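Local structure of hypothetical protein PA3499 (Pseudomonas aeruginosa, 2IG8) at residues L51-L61 with P122-A130; V4-L12 with K63-A71. The protein is of unknown function but belongs to the YjgF-like (L-PSP) family and adopts its compact alpha/beta fold as a trimer. All blocks are in the same frame, centred on the assembly; numbering follows the deposited sequence.

Contact 1 (L51-L61 with P122-A130)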
ATOM      1  N   LEU B  51      22.884   4.743 -12.121  1.00 18.03           N
ATOM      2  CA  LEU B  51      22.844   4.036 -10.836  1.00 18.62           C
ATOM      3  C   LEU B  51      22.075   2.751 -10.979  1.00 18.56           C
ATOM      4  O   LEU B  51      20.917   2.740 -11.449  1.00 17.90           O
ATOM      5  CB  LEU B  51      22.166   4.880  -9.774  1.00 18.37           C
ATOM      6  CG  LEU B  51      22.815   6.236  -9.472  1.00 19.19           C
ATOM      7  CD1 LEU B  51      22.003   6.958  -8.377  1.00 20.96           C
ATOM      8  CD2 LEU B  51      24.288   6.076  -9.040  1.00 18.39           C
ATOM      9  N   ASP B  52      22.702   1.673 -10.505  1.00 18.88           N
ATOM     10  CA  ASP B  52      22.034   0.372 -10.469  1.00 19.20           C
ATOM     11  C   ASP B  52      21.023   0.291  -9.330  1.00 18.87           C
ATOM     12  O   ASP B  52      20.863   1.251  -8.550  1.00 17.17           O
ATOM     13  CB  ASP B  52      23.064  -0.783 -10.437  1.00 19.44           C
ATOM     14  CG  ASP B  52      23.929  -0.845  -9.149  1.00 22.97           C
ATOM     15  OD1 ASP B  52      23.595  -0.219  -8.106  1.00 22.29           O
ATOM     16  OD2 ASP B  52      25.018  -1.515  -9.232  1.00 25.21           O
ATOM     17  N   ALA B  53      20.352  -0.855  -9.209  1.00 18.72           N
ATOM     18  CA  ALA B  53      19.221  -0.972  -8.274  1.00 19.09           C
ATOM     19  C   ALA B  53      19.651  -0.821  -6.816  1.00 18.79           C
ATOM     20  O   ALA B  53      18.955  -0.193  -6.027  1.00 19.07           O
ATOM     21  CB  ALA B  53      18.496  -2.312  -8.465  1.00 18.37           C
ATOM     22  N   HIS B  54      20.797  -1.416  -6.467  1.00 20.24           N
ATOM     23  CA  HIS B  54      21.353  -1.315  -5.139  1.00 20.30           C
ATOM     24  C   HIS B  54      21.666   0.155  -4.801  1.00 18.90           C
ATOM     25  O   HIS B  54      21.273   0.631  -3.746  1.00 18.49           O
ATOM     26  CB  HIS B  54      22.608  -2.161  -5.078  1.00 20.34           C
ATOM     27  CG  HIS B  54      23.308  -2.165  -3.760  1.00 23.08           C
ATOM     28  ND1 HIS B  54      24.437  -2.915  -3.545  1.00 28.01           N
ATOM     29  CD2 HIS B  54      23.008  -1.605  -2.565  1.00 26.76           C
ATOM     30  CE1 HIS B  54      24.840  -2.755  -2.292  1.00 30.09           C
ATOM     31  NE2 HIS B  54      24.009  -1.936  -1.691  1.00 25.64           N
ATOM     32  N   ALA B  55      22.372   0.846  -5.696  1.00 17.61           N
ATOM     33  CA  ALA B  55      22.689   2.257  -5.483  1.00 17.88           C
ATOM     34  C   ALA B  55      21.403   3.124  -5.374  1.00 18.18           C
ATOM     35  O   ALA B  55      21.294   3.995  -4.469  1.00 18.38           O
ATOM     36  CB  ALA B  55      23.670   2.798  -6.566  1.00 16.42           C
ATOM     37  N   GLN B  56      20.438   2.881  -6.260  1.00 18.27           N
ATOM     38  CA  GLN B  56      19.193   3.611  -6.218  1.00 18.16           C
ATOM     39  C   GLN B  56      18.459   3.354  -4.895  1.00 18.50           C
ATOM     40  O   GLN B  56      17.937   4.289  -4.291  1.00 18.11           O
ATOM     41  CB  GLN B  56      18.290   3.291  -7.403  1.00 17.87           C
ATOM     42  CG  GLN B  56      18.796   3.829  -8.768  1.00 18.74           C
ATOM     43  CD  GLN B  56      17.756   3.847  -9.855  1.00 17.92           C
ATOM     44  OE1 GLN B  56      16.563   3.994  -9.589  1.00 18.80           O
ATOM     45  NE2 GLN B  56      18.217   3.749 -11.131  1.00 15.89           N
ATOM     46  N   ALA B  57      18.401   2.100  -4.464  1.00 18.17           N
ATOM     47  CA  ALA B  57      17.656   1.783  -3.235  1.00 18.60           C
ATOM     48  C   ALA B  57      18.287   2.498  -2.035  1.00 18.92           C
ATOM     49  O   ALA B  57      17.587   3.024  -1.189  1.00 19.09           O
ATOM     50  CB  ALA B  57      17.573   0.283  -3.012  1.00 17.86           C
ATOM     51  N   LEU B  58      19.602   2.584  -2.012  1.00 18.70           N
ATOM     52  CA  LEU B  58      20.292   3.323  -0.949  1.00 18.91           C
ATOM     53  C   LEU B  58      20.020   4.834  -0.958  1.00 18.52           C
ATOM     54  O   LEU B  58      19.896   5.456   0.108  1.00 18.31           O
ATOM     55  CB  LEU B  58      21.794   3.064  -0.993  1.00 18.82           C
ATOM     56  CG  LEU B  58      22.332   1.711  -0.499  1.00 20.41           C
ATOM     57  CD1 LEU B  58      23.828   1.601  -0.764  1.00 20.04           C
ATOM     58  CD2 LEU B  58      21.998   1.493   0.964  1.00 21.28           C
ATOM     59  N   VAL B  59      19.995   5.447  -2.143  1.00 18.32           N
ATOM     60  CA  VAL B  59      19.603   6.842  -2.260  1.00 18.76           C
ATOM     61  C   VAL B  59      18.182   7.040  -1.742  1.00 18.45           C
ATOM     62  O   VAL B  59      17.934   7.988  -0.992  1.00 18.09           O
ATOM     63  CB  VAL B  59      19.726   7.371  -3.724  1.00 19.04           C
ATOM     64  CG1 VAL B  59      19.001   8.726  -3.894  1.00 20.21           C
ATOM     65  CG2 VAL B  59      21.219   7.429  -4.148  1.00 19.36           C
ATOM     66  N   VAL B  60      17.271   6.141  -2.126  1.00 18.73           N
ATOM     67  CA  VAL B  60      15.883   6.189  -1.693  1.00 18.94           C
ATOM     68  C   VAL B  60      15.787   6.084  -0.179  1.00 19.25           C
ATOM     69  O   VAL B  60      15.154   6.931   0.449  1.00 19.38           O
ATOM     70  CB  VAL B  60      15.015   5.077  -2.362  1.00 19.29           C
ATOM     71  CG1 VAL B  60      13.621   4.946  -1.672  1.00 18.58           C
ATOM     72  CG2 VAL B  60      14.825   5.396  -3.849  1.00 18.20           C
ATOM     73  N   LEU B  61      16.441   5.069   0.405  1.00 19.71           N
ATOM     74  CA  LEU B  61      16.455   4.920   1.861  1.00 19.90           C
ATOM     75  C   LEU B  61      17.083   6.142   2.572  1.00 20.09           C
ATOM     76  O   LEU B  61      16.581   6.571   3.601  1.00 19.05           O
ATOM     77  CB  LEU B  61      17.123   3.583   2.283  1.00 20.40           C
ATOM     78  CG  LEU B  61      16.348   2.312   1.866  1.00 20.98           C
ATOM     79  CD1 LEU B  61      17.216   1.035   2.006  1.00 23.25           C
ATOM     80  CD2 LEU B  61      15.002   2.188   2.659  1.00 22.29           C
ATOM     81  N   PRO B 122      12.104   7.729 -16.380  1.00 21.45           N
ATOM     82  CA  PRO B 122      12.583   6.561 -17.090  1.00 21.55           C
ATOM     83  C   PRO B 122      13.878   5.973 -16.526  1.00 20.75           C
ATOM     84  O   PRO B 122      14.120   4.786 -16.704  1.00 20.50           O
ATOM     85  CB  PRO B 122      12.749   7.066 -18.529  1.00 21.90           C
ATOM     86  CG  PRO B 122      12.930   8.525 -18.396  1.00 22.52           C
ATOM     87  CD  PRO B 122      12.131   8.932 -17.220  1.00 21.27           C
ATOM     88  N   GLU B 123      14.661   6.768 -15.797  1.00 20.24           N
ATOM     89  CA  GLU B 123      15.926   6.273 -15.218  1.00 20.06           C
ATOM     90  C   GLU B 123      15.719   5.431 -13.952  1.00 19.81           C
ATOM     91  O   GLU B 123      16.659   4.759 -13.487  1.00 20.23           O
ATOM     92  CB  GLU B 123      16.862   7.437 -14.886  1.00 19.85           C
ATOM     93  CG  GLU B 123      17.221   8.309 -16.074  1.00 19.88           C
ATOM     94  CD  GLU B 123      16.276   9.485 -16.304  1.00 23.37           C
ATOM     95  OE1 GLU B 123      15.133   9.505 -15.795  1.00 21.23           O
ATOM     96  OE2 GLU B 123      16.712  10.413 -17.010  1.00 23.15           O
ATOM     97  N   LEU B 124      14.508   5.476 -13.385  1.00 19.62           N
ATOM     98  CA  LEU B 124      14.213   4.822 -12.111  1.00 19.60           C
ATOM     99  C   LEU B 124      14.090   3.296 -12.227  1.00 19.65           C
ATOM    100  O   LEU B 124      13.480   2.761 -13.176  1.00 19.04           O
ATOM    101  CB  LEU B 124      12.929   5.387 -11.496  1.00 19.29           C
ATOM    102  CG  LEU B 124      12.904   6.890 -11.173  1.00 19.71           C
ATOM    103  CD1 LEU B 124      11.552   7.258 -10.496  1.00 18.09           C
ATOM    104  CD2 LEU B 124      14.106   7.310 -10.322  1.00 19.52           C
ATOM    105  N   LEU B 125      14.676   2.609 -11.253  1.00 19.25           N
ATOM    106  CA  LEU B 125      14.552   1.164 -11.075  1.00 19.28           C
ATOM    107  C   LEU B 125      13.732   0.798  -9.828  1.00 19.50           C
ATOM    108  O   LEU B 125      13.329  -0.347  -9.690  1.00 19.07           O
ATOM    109  CB  LEU B 125      15.943   0.524 -10.919  1.00 19.56           C
ATOM    110  CG  LEU B 125      16.847   0.554 -12.143  1.00 19.48           C
ATOM    111  CD1 LEU B 125      18.299   0.087 -11.769  1.00 18.05           C
ATOM    112  CD2 LEU B 125      16.205  -0.272 -13.246  1.00 21.21           C
ATOM    113  N   VAL B 126      13.519   1.759  -8.922  1.00 19.90           N
ATOM    114  CA  VAL B 126      12.848   1.481  -7.646  1.00 19.74           C
ATOM    115  C   VAL B 126      12.187   2.718  -7.045  1.00 20.54           C
ATOM    116  O   VAL B 126      12.649   3.857  -7.207  1.00 19.37           O
ATOM    117  CB  VAL B 126      13.829   0.792  -6.627  1.00 20.17           C
ATOM    118  CG1 VAL B 126      14.988   1.744  -6.234  1.00 18.79           C
ATOM    119  CG2 VAL B 126      13.099   0.302  -5.356  1.00 19.96           C
ATOM    120  N   GLU B 127      11.060   2.478  -6.376  1.00 20.45           N
ATOM    121  CA  GLU B 127      10.395   3.468  -5.561  1.00 20.81           C
ATOM    122  C   GLU B 127       9.976   2.754  -4.271  1.00 21.49           C
ATOM    123  O   GLU B 127       9.558   1.598  -4.311  1.00 21.66           O
ATOM    124  CB  GLU B 127       9.181   4.050  -6.296  1.00 21.13           C
ATOM    125  CG  GLU B 127       8.374   5.014  -5.462  1.00 21.38           C
ATOM    126  CD  GLU B 127       7.624   6.076  -6.283  1.00 23.62           C
ATOM    127  OE1 GLU B 127       7.731   6.116  -7.524  1.00 27.93           O
ATOM    128  OE2 GLU B 127       6.938   6.894  -5.657  1.00 26.70           O
ATOM    129  N   ILE B 128      10.142   3.434  -3.144  1.00 21.10           N
ATOM    130  CA  ILE B 128       9.770   2.856  -1.871  1.00 22.33           C
ATOM    131  C   ILE B 128       8.786   3.738  -1.129  1.00 22.70           C
ATOM    132  O   ILE B 128       8.998   4.956  -0.977  1.00 22.85           O
ATOM    133  CB  ILE B 128      10.999   2.567  -0.997  1.00 21.84           C
ATOM    134  CG1 ILE B 128      11.944   1.587  -1.720  1.00 21.34           C
ATOM    135  CG2 ILE B 128      10.533   2.054   0.379  1.00 20.54           C
ATOM    136  CD1 ILE B 128      13.292   1.256  -0.978  1.00 23.06           C
ATOM    137  N   ASP B 129       7.698   3.107  -0.688  1.00 24.29           N
ATOM    138  CA  ASP B 129       6.700   3.720   0.158  1.00 23.93           C
ATOM    139  C   ASP B 129       6.963   3.262   1.586  1.00 23.21           C
ATOM    140  O   ASP B 129       6.815   2.062   1.891  1.00 23.43           O
ATOM    141  CB  ASP B 129       5.302   3.281  -0.320  1.00 25.75           C
ATOM    142  CG  ASP B 129       4.165   4.127   0.255  1.00 28.89           C
ATOM    143  OD1 ASP B 129       4.411   5.102   1.017  1.00 38.64           O
ATOM    144  OD2 ASP B 129       2.991   3.791  -0.033  1.00 39.10           O
ATOM    145  N   ALA B 130       7.405   4.187   2.438  1.00 22.40           N
ATOM    146  CA  ALA B 130       7.896   3.873   3.794  1.00 22.30           C
ATOM    147  C   ALA B 130       6.853   4.299   4.838  1.00 21.99           C
ATOM    148  O   ALA B 130       6.247   5.375   4.735  1.00 20.19           O
ATOM    149  CB  ALA B 130       9.244   4.576   4.090  1.00 21.20           C
TER
HETATM  150  O   HOH W   1      14.918   5.176  -7.544  1.00 14.09           O
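Gln56 reaches Leu125 and Glu123 because its CG lies beside the backbone N (chi1 -70°) and the chain then runs out extended, carrying the amide off the first turn of helix 53-70 to the residues leading into strand 126-133. There Gln56 OE1 accepts from Leu125 N at 2.9 Å in a nearly straight bond, with the donor tilted 30° from the carbonyl plane. Gln56 NE2 gives one bond to Glu123 O at 3.0 Å and another to Leu51 O at 2.9 Å. A water that donates to both Gln56 OE1 and Val126 O adds a fourth bond, so both ends of this buried amide are gripped and its rotation is fixed. The Leu125 side chain crosses that of Gln56 at about a right angle, its CD1 packed 3.4 Å from Ala53 N at the helix start, where Asp52, the N-cap residue, accepts from Ala55 N through OD1. Farther along, the packing is apolar. Val126 CG1 meets Gln56 CB at 3.8 Å, and Val60 CG1 rests 3.6 Å from Ile128 CB, while Leu61 CD2 touches Ile128 CD1. The segment axes of 53-61 and 126-130 run 31° apart, in roughly the same direction, and approach to 8.4 Å. On the sheet, Ile128 makes backbone hydrogen bonds with Met35 of strand 29-36 and Glu127 with Tyr84 of strand 78-85; helix 91-101 packs beside Ala57 and Leu61, and helix 40-46 beside Gln56 and Leu124.

Contact 2 (V4-L12 with K63-A71)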
ATOM      1  N   VAL B   4      -1.824  17.530  12.715  1.00 36.21           N
ATOM      2  CA  VAL B   4      -0.982  17.222  11.561  1.00 36.33           C
ATOM      3  C   VAL B   4      -0.060  18.396  11.278  1.00 35.86           C
ATOM      4  O   VAL B   4      -0.500  19.552  11.283  1.00 35.59           O
ATOM      5  CB  VAL B   4      -1.784  16.785  10.291  1.00 35.98           C
ATOM      6  CG1 VAL B   4      -3.080  17.471  10.197  1.00 36.99           C
ATOM      7  CG2 VAL B   4      -0.969  17.010   9.029  1.00 36.10           C
ATOM      8  N   ARG B   5       1.228  18.096  11.085  1.00 35.59           N
ATOM      9  CA  ARG B   5       2.166  19.108  10.633  1.00 35.90           C
ATOM     10  C   ARG B   5       2.978  18.618   9.462  1.00 34.89           C
ATOM     11  O   ARG B   5       3.472  17.482   9.418  1.00 34.14           O
ATOM     12  CB  ARG B   5       3.035  19.688  11.767  1.00 36.22           C
ATOM     13  CG  ARG B   5       4.297  18.975  12.143  1.00 37.28           C
ATOM     14  CD  ARG B   5       5.195  19.849  13.051  1.00 38.19           C
ATOM     15  NE  ARG B   5       6.547  19.272  13.176  1.00 40.47           N
ATOM     16  CZ  ARG B   5       6.928  18.376  14.094  1.00 42.13           C
ATOM     17  NH1 ARG B   5       8.180  17.906  14.095  1.00 41.56           N
ATOM     18  NH2 ARG B   5       6.068  17.935  15.012  1.00 44.00           N
ATOM     19  N   ARG B   6       3.098  19.507   8.495  1.00 34.35           N
ATOM     20  CA  ARG B   6       3.846  19.226   7.310  1.00 34.29           C
ATOM     21  C   ARG B   6       5.319  19.225   7.666  1.00 33.98           C
ATOM     22  O   ARG B   6       5.809  20.149   8.307  1.00 33.74           O
ATOM     23  CB  ARG B   6       3.544  20.279   6.266  1.00 34.76           C
ATOM     24  CG  ARG B   6       3.288  19.680   4.947  1.00 36.10           C
ATOM     25  CD  ARG B   6       4.535  19.445   4.265  1.00 37.66           C
ATOM     26  NE  ARG B   6       4.364  19.336   2.827  1.00 39.64           N
ATOM     27  CZ  ARG B   6       3.953  20.317   2.039  1.00 39.68           C
ATOM     28  NH1 ARG B   6       3.608  21.491   2.550  1.00 40.47           N
ATOM     29  NH2 ARG B   6       3.877  20.113   0.727  1.00 40.50           N
ATOM     30  N   ILE B   7       6.016  18.172   7.267  1.00 33.49           N
ATOM     31  CA  ILE B   7       7.426  18.026   7.601  1.00 33.74           C
ATOM     32  C   ILE B   7       8.212  18.363   6.370  1.00 34.02           C
ATOM     33  O   ILE B   7       8.016  17.751   5.327  1.00 34.04           O
ATOM     34  CB  ILE B   7       7.770  16.592   8.038  1.00 33.04           C
ATOM     35  CG1 ILE B   7       7.013  16.238   9.317  1.00 31.28           C
ATOM     36  CG2 ILE B   7       9.289  16.437   8.233  1.00 34.05           C
ATOM     37  CD1 ILE B   7       7.358  17.115  10.486  1.00 29.49           C
ATOM     38  N   ARG B   8       9.089  19.346   6.493  1.00 34.70           N
ATOM     39  CA  ARG B   8       9.943  19.755   5.382  1.00 35.48           C
ATOM     40  C   ARG B   8      11.412  19.443   5.624  1.00 35.37           C
ATOM     41  O   ARG B   8      12.040  20.031   6.511  1.00 35.52           O
ATOM     42  CB  ARG B   8       9.773  21.233   5.155  1.00 35.26           C
ATOM     43  CG  ARG B   8       8.353  21.591   4.873  1.00 36.63           C
ATOM     44  CD  ARG B   8       8.222  23.067   4.780  1.00 36.97           C
ATOM     45  NE  ARG B   8       6.857  23.527   4.545  1.00 39.32           N
ATOM     46  CZ  ARG B   8       6.180  23.371   3.408  1.00 40.07           C
ATOM     47  NH1 ARG B   8       4.962  23.879   3.309  1.00 39.56           N
ATOM     48  NH2 ARG B   8       6.698  22.710   2.376  1.00 40.48           N
ATOM     49  N   ALA B   9      11.945  18.525   4.822  1.00 35.49           N
ATOM     50  CA  ALA B   9      13.374  18.248   4.774  1.00 35.92           C
ATOM     51  C   ALA B   9      14.019  19.132   3.679  1.00 36.04           C
ATOM     52  O   ALA B   9      13.542  19.168   2.541  1.00 36.22           O
ATOM     53  CB  ALA B   9      13.604  16.770   4.484  1.00 35.54           C
ATOM     54  N   ALA B  10      15.097  19.832   4.016  1.00 36.71           N
ATOM     55  CA  ALA B  10      15.750  20.774   3.076  1.00 37.21           C
ATOM     56  C   ALA B  10      16.162  20.135   1.752  1.00 37.60           C
ATOM     57  O   ALA B  10      15.981  20.733   0.676  1.00 37.78           O
ATOM     58  CB  ALA B  10      16.966  21.392   3.713  1.00 37.37           C
ATOM     59  N   ALA B  11      16.709  18.923   1.844  1.00 38.09           N
ATOM     60  CA  ALA B  11      17.177  18.179   0.672  1.00 38.35           C
ATOM     61  C   ALA B  11      16.025  17.675  -0.204  1.00 38.91           C
ATOM     62  O   ALA B  11      16.263  17.197  -1.325  1.00 39.59           O
ATOM     63  CB  ALA B  11      18.039  17.026   1.104  1.00 38.17           C
ATOM     64  N   LEU B  12      14.794  17.788   0.303  1.00 38.47           N
ATOM     65  CA  LEU B  12      13.625  17.275  -0.380  1.00 38.63           C
ATOM     66  C   LEU B  12      12.556  18.330  -0.422  1.00 39.44           C
ATOM     67  O   LEU B  12      11.517  18.193   0.226  1.00 39.28           O
ATOM     68  CB  LEU B  12      13.099  16.030   0.340  1.00 38.38           C
ATOM     69  CG  LEU B  12      14.086  14.878   0.311  1.00 37.13           C
ATOM     70  CD1 LEU B  12      13.515  13.708   1.054  1.00 34.78           C
ATOM     71  CD2 LEU B  12      14.406  14.523  -1.135  1.00 36.46           C
ATOM     72  N   LYS B  63      16.799   9.222   1.479  1.00 20.66           N
ATOM     73  CA  LYS B  63      15.724  10.213   1.452  1.00 21.20           C
ATOM     74  C   LYS B  63      14.703   9.983   2.589  1.00 21.55           C
ATOM     75  O   LYS B  63      14.346  10.916   3.311  1.00 21.66           O
ATOM     76  CB  LYS B  63      15.038  10.236   0.089  1.00 21.19           C
ATOM     77  CG  LYS B  63      15.942  10.825  -0.991  1.00 21.68           C
ATOM     78  CD  LYS B  63      15.222  11.020  -2.326  1.00 22.20           C
ATOM     79  CE  LYS B  63      16.192  11.618  -3.341  1.00 25.32           C
ATOM     80  NZ  LYS B  63      15.554  11.789  -4.601  1.00 29.25           N
ATOM     81  N   VAL B  64      14.277   8.734   2.742  1.00 21.17           N
ATOM     82  CA  VAL B  64      13.415   8.352   3.865  1.00 20.61           C
ATOM     83  C   VAL B  64      14.036   8.790   5.198  1.00 20.84           C
ATOM     84  O   VAL B  64      13.365   9.388   6.037  1.00 21.80           O
ATOM     85  CB  VAL B  64      13.135   6.840   3.845  1.00 19.95           C
ATOM     86  CG1 VAL B  64      12.398   6.404   5.135  1.00 18.46           C
ATOM     87  CG2 VAL B  64      12.335   6.486   2.570  1.00 18.49           C
ATOM     88  N   LYS B  65      15.324   8.521   5.384  1.00 21.21           N
ATOM     89  CA  LYS B  65      16.020   8.946   6.597  1.00 21.23           C
ATOM     90  C   LYS B  65      16.043  10.460   6.800  1.00 20.85           C
ATOM     91  O   LYS B  65      15.925  10.940   7.937  1.00 18.98           O
ATOM     92  CB  LYS B  65      17.430   8.387   6.578  1.00 21.27           C
ATOM     93  CG  LYS B  65      18.290   8.835   7.725  1.00 22.31           C
ATOM     94  CD  LYS B  65      19.467   7.903   7.847  1.00 25.06           C
ATOM     95  CE  LYS B  65      20.747   8.609   8.110  1.00 29.82           C
ATOM     96  NZ  LYS B  65      20.793   9.255   9.405  1.00 32.38           N
ATOM     97  N   ALA B  66      16.213  11.203   5.705  1.00 20.28           N
ATOM     98  CA  ALA B  66      16.154  12.654   5.736  1.00 21.11           C
ATOM     99  C   ALA B  66      14.790  13.133   6.214  1.00 20.71           C
ATOM    100  O   ALA B  66      14.711  14.026   7.064  1.00 20.72           O
ATOM    101  CB  ALA B  66      16.507  13.262   4.338  1.00 20.84           C
ATOM    102  N   LEU B  67      13.723  12.515   5.718  1.00 20.66           N
ATOM    103  CA  LEU B  67      12.374  12.866   6.163  1.00 20.97           C
ATOM    104  C   LEU B  67      12.188  12.540   7.648  1.00 21.10           C
ATOM    105  O   LEU B  67      11.686  13.374   8.414  1.00 21.01           O
ATOM    106  CB  LEU B  67      11.302  12.177   5.316  1.00 20.56           C
ATOM    107  CG  LEU B  67      11.238  12.572   3.838  1.00 20.80           C
ATOM    108  CD1 LEU B  67      10.329  11.610   3.046  1.00 21.50           C
ATOM    109  CD2 LEU B  67      10.839  14.018   3.667  1.00 21.55           C
ATOM    110  N   LEU B  68      12.615  11.341   8.050  1.00 21.53           N
ATOM    111  CA  LEU B  68      12.536  10.921   9.456  1.00 21.86           C
ATOM    112  C   LEU B  68      13.251  11.903  10.373  1.00 21.94           C
ATOM    113  O   LEU B  68      12.710  12.308  11.404  1.00 21.39           O
ATOM    114  CB  LEU B  68      13.133   9.530   9.644  1.00 21.61           C
ATOM    115  CG  LEU B  68      12.279   8.352   9.177  1.00 22.16           C
ATOM    116  CD1 LEU B  68      13.121   7.076   8.996  1.00 24.45           C
ATOM    117  CD2 LEU B  68      11.080   8.129  10.137  1.00 23.60           C
ATOM    118  N   GLU B  69      14.474  12.259   9.999  1.00 22.86           N
ATOM    119  CA  GLU B  69      15.268  13.238  10.747  1.00 23.92           C
ATOM    120  C   GLU B  69      14.643  14.623  10.786  1.00 23.81           C
ATOM    121  O   GLU B  69      14.683  15.284  11.822  1.00 23.45           O
ATOM    122  CB  GLU B  69      16.713  13.269  10.238  1.00 24.37           C
ATOM    123  CG  GLU B  69      17.427  11.981  10.627  1.00 25.90           C
ATOM    124  CD  GLU B  69      18.877  11.897  10.194  1.00 28.37           C
ATOM    125  OE1 GLU B  69      19.335  12.758   9.412  1.00 34.10           O
ATOM    126  OE2 GLU B  69      19.559  10.939  10.640  1.00 33.96           O
ATOM    127  N   ALA B  70      14.026  15.045   9.690  1.00 23.09           N
ATOM    128  CA  ALA B  70      13.342  16.322   9.664  1.00 23.12           C
ATOM    129  C   ALA B  70      12.203  16.355  10.689  1.00 22.91           C
ATOM    130  O   ALA B  70      11.877  17.414  11.219  1.00 22.23           O
ATOM    131  CB  ALA B  70      12.832  16.648   8.258  1.00 22.60           C
ATOM    132  N   ALA B  71      11.626  15.194  10.980  1.00 22.86           N
ATOM    133  CA  ALA B  71      10.546  15.065  11.972  1.00 23.46           C
ATOM    134  C   ALA B  71      11.059  14.733  13.385  1.00 23.91           C
ATOM    135  O   ALA B  71      10.259  14.544  14.299  1.00 24.55           O
ATOM    136  CB  ALA B  71       9.546  13.990  11.511  1.00 22.91           C
TER
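Arg5 and Ala71 begin a contact in which the N-terminal strand of the YjgF-like alpha/beta fold, and the loop after it, pass along the C-terminal half of helix 53-70. The Arg5 chain is extended from CG to NE, and its NH1 comes obliquely to 4.0 Å from Ala71 O, too far to count as a hydrogen bond. Ile7 is the first apolar side chain to reach the helix. Its two branches divide the work: CG2, anti to the backbone N, presses against Ala70 CB at 3.5 Å, whereas CG1 and CD1 lie against the methyl of Ala71. Beyond the helix, Ile7 also packs on Leu25 and Leu30 of the sheet. Arg8 starts its side chain away from the helix, but its backbone O stays near Ala70 CB. Ala9 then turns its methyl inward, 3.9 Å from Ala70 CB and 4.0 Å from Leu67 CD2; the small side chains let the backbones close to 5.3 Å between Ala9 CA and Ala70 CA. From Ala9 to Leu12 the chain folds into a type I turn, closed by Leu12 N hydrogen-bonding to Ala9 O, which returns a large side chain to the helix. Leu12 meets Leu67 at about a right angle, with CD1 3.8 Å from Leu67 CD2. Its other branch slants across the extended aliphatic chain of Lys63, whose NZ hydrogen-bonds to Thr36 O: Leu12 CD2 sits 3.8 Å from Lys63 CD.

Contacts 1 and 2 share helix 53-70, the first using its N-terminal half and the second its C-terminal half, with their centres about 18 Å apart on opposite sides of the chain's centre. They meet where Ala130 CB of strand 126-133 packs 3.8 Å from Val64 CG1 of the helix. Contact 1 seats the helix on the sheet through buried apolar and amide contacts, whereas contact 2 lays the N-terminal segment along the helix by packing alone. Both also reach the second subunit: Asp129 forms a salt bridge with Lys80 of that neighbouring subunit, and Val4 makes backbone hydrogen bonds to it.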